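PDB 3V10: rhusiopathiae surface protein B from Erysipelothrix rhusiopathiae, which probably binds collagen as a cell-wall-anchored surface adhesin, the present chain being its collagen-binding portion. Local coordinates for residues A[217-222]-A[257-262]. Sequence-based numbering, arbitrary orientation.
Sequences VDVEAN and AKTTFT
The Phe261 ring meets three neighbouring side chains in three different ways. Thr259 CG2 sits 3.4 Å above one face of the ring plane, displaced toward the rim; Val217 CG1 approaches the edge near the ring plane; and Val219, lying alongside and pointing the same way, brings CG1 obliquely to within 3.7 Å of Phe261 CE1, with its CG2 close to CD1. With CG1 anti to its backbone N (chi1 -177°), Val219 places that methyl against both CE1 and Thr259 CG2, and the three groups close a small apolar cluster. Thr259 works with both branches: its methyl faces this cluster, while Thr259 OG1 donates to Ala257 O (3.0 Å) from above the carbonyl plane, across the residues just after helix 253-256. Ala221 CB rests 3.3 Å from Thr259 OG1.

The backbones that carry these side chains form a regular antiparallel ladder. Asp218 with Thr262 and Glu220 with Thr260 are hydrogen-bonded pairs, each joined by two N-H···O bonds, and Val219 with Phe261 is the non-hydrogen-bonded pair between them. On the other face, Asp218 CB and Thr262 CB are 3.7 Å apart. At this end of the ladder a water donates to Thr262 O and, weakly, to Asp218 OD2. A second water bridges Asn222 N and Lys258 O where the ladder ends.

Asp218 OD1 hydrogen-bonds His227 ND1; Lys191 NZ pairs with Glu220 OE1 in a salt bridge and hydrogen-bonds Thr260 OG1, which also bonds Asn188 O. Within a five-stranded antiparallel sheet of this DEv-IgG-fold adhesin, in the part matching the collagen-binding family, 208-221 and 260-269 are adjacent inner strands, flanked respectively by edge strand 224-229, where Val219 packs on Ile228, and strand 180-187, where Thr262 touches Trp184.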
loop_
_atom_site.group_PDB
_atom_site.type_symbol
_atom_site.label_atom_id
_atom_site.label_comp_id
_atom_site.label_asym_id
_atom_site.label_seq_id
_atom_site.Cartn_x
_atom_site.Cartn_y
_atom_site.Cartn_z
ATOM N N VAL A 217 -8.659 14.007 14.055
ATOM C CA VAL A 217 -8.575 15.231 13.261
ATOM C C VAL A 217 -7.448 16.151 13.708
ATOM O O VAL A 217 -7.283 16.390 14.896
ATOM C CB VAL A 217 -9.888 16.051 13.355
ATOM C CG1 VAL A 217 -9.841 17.222 12.394
ATOM C CG2 VAL A 217 -11.088 15.164 13.069
ATOM N N ASP A 218 -6.667 16.648 12.757
ATOM C CA ASP A 218 -5.614 17.599 13.077
ATOM C C ASP A 218 -6.233 18.956 12.780
ATOM O O ASP A 218 -6.840 19.149 11.723
ATOM C CB ASP A 218 -4.380 17.384 12.205
ATOM C CG ASP A 218 -3.663 16.095 12.527
ATOM O OD1 ASP A 218 -3.333 15.888 13.712
ATOM O OD2 ASP A 218 -3.428 15.291 11.601
ATOM N N VAL A 219 -6.111 19.884 13.724
ATOM C CA VAL A 219 -6.669 21.219 13.562
ATOM C C VAL A 219 -5.552 22.238 13.700
ATOM O O VAL A 219 -4.979 22.395 14.778
ATOM C CB VAL A 219 -7.740 21.500 14.633
ATOM C CG1 VAL A 219 -8.375 22.869 14.404
ATOM C CG2 VAL A 219 -8.790 20.410 14.599
ATOM N N GLU A 220 -5.241 22.922 12.603
ATOM C CA GLU A 220 -4.177 23.916 12.613
ATOM C C GLU A 220 -4.679 25.310 12.253
ATOM O O GLU A 220 -5.345 25.502 11.241
ATOM C CB GLU A 220 -3.069 23.510 11.640
ATOM C CG GLU A 220 -1.891 24.471 11.633
ATOM C CD GLU A 220 -0.830 24.081 10.632
ATOM O OE1 GLU A 220 -1.127 24.089 9.416
ATOM O OE2 GLU A 220 0.299 23.768 11.065
ATOM N N ALA A 221 -4.358 26.283 13.097
ATOM C CA ALA A 221 -4.763 27.661 12.859
ATOM C C ALA A 221 -3.868 28.587 13.671
ATOM O O ALA A 221 -3.408 28.223 14.754
ATOM C CB ALA A 221 -6.220 27.856 13.246
ATOM N N ASN A 222 -3.635 29.781 13.136
ATOM C CA ASN A 222 -2.786 30.778 13.771
ATOM C C ASN A 222 -1.563 30.235 14.504
ATOM O O ASN A 222 -1.397 30.460 15.705
ATOM C CB ASN A 222 -3.608 31.676 14.707
ATOM C CG ASN A 222 -4.784 30.957 15.325
ATOM O OD1 ASN A 222 -4.620 30.063 16.154
ATOM N ND2 ASN A 222 -5.986 31.341 14.915
ATOM N N ALA A 257 -13.015 28.944 8.865
ATOM C CA ALA A 257 -12.213 30.136 8.587
ATOM C C ALA A 257 -10.748 30.048 9.006
ATOM O O ALA A 257 -10.429 29.792 10.172
ATOM C CB ALA A 257 -12.855 31.355 9.241
ATOM N N LYS A 258 -9.870 30.270 8.032
ATOM C CA LYS A 258 -8.426 30.271 8.233
ATOM C C LYS A 258 -7.887 29.089 9.038
ATOM O O LYS A 258 -6.872 29.204 9.726
ATOM C CB LYS A 258 -8.028 31.591 8.898
ATOM C CG LYS A 258 -8.578 32.806 8.158
ATOM C CD LYS A 258 -8.304 34.112 8.889
ATOM C CE LYS A 258 -8.890 35.289 8.118
ATOM N NZ LYS A 258 -8.641 36.596 8.792
ATOM N N THR A 259 -8.551 27.944 8.928
ATOM C CA THR A 259 -8.134 26.765 9.672
ATOM C C THR A 259 -8.047 25.535 8.780
ATOM O O THR A 259 -8.938 25.285 7.968
ATOM C CB THR A 259 -9.118 26.478 10.826
ATOM O OG1 THR A 259 -9.156 27.606 11.713
ATOM C CG2 THR A 259 -8.688 25.245 11.609
ATOM N N THR A 260 -6.962 24.780 8.929
ATOM C CA THR A 260 -6.762 23.562 8.154
ATOM C C THR A 260 -7.189 22.369 8.997
ATOM O O THR A 260 -6.757 22.221 10.143
ATOM C CB THR A 260 -5.283 23.368 7.764
ATOM O OG1 THR A 260 -4.856 24.456 6.937
ATOM C CG2 THR A 260 -5.096 22.060 7.005
ATOM N N PHE A 261 -8.040 21.525 8.425
ATOM C CA PHE A 261 -8.524 20.338 9.112
ATOM C C PHE A 261 -8.059 19.110 8.356
ATOM O O PHE A 261 -8.362 18.948 7.175
ATOM C CB PHE A 261 -10.051 20.337 9.174
ATOM C CG PHE A 261 -10.626 21.462 9.981
ATOM C CD1 PHE A 261 -10.777 21.342 11.358
ATOM C CD2 PHE A 261 -11.005 22.648 9.364
ATOM C CE1 PHE A 261 -11.302 22.391 12.113
ATOM C CE2 PHE A 261 -11.529 23.701 10.107
ATOM C CZ PHE A 261 -11.679 23.571 11.486
ATOM N N THR A 262 -7.310 18.253 9.036
ATOM C CA THR A 262 -6.827 17.029 8.428
ATOM C C THR A 262 -7.539 15.872 9.108
ATOM O O THR A 262 -7.195 15.490 10.225
ATOM C CB THR A 262 -5.309 16.865 8.611
ATOM O OG1 THR A 262 -4.641 18.036 8.118
ATOM C CG2 THR A 262 -4.809 15.652 7.843
HETATM O O HOH W 1 -5.742 13.712 11.677
HETATM O O HOH W 2 -4.995 30.720 10.905
#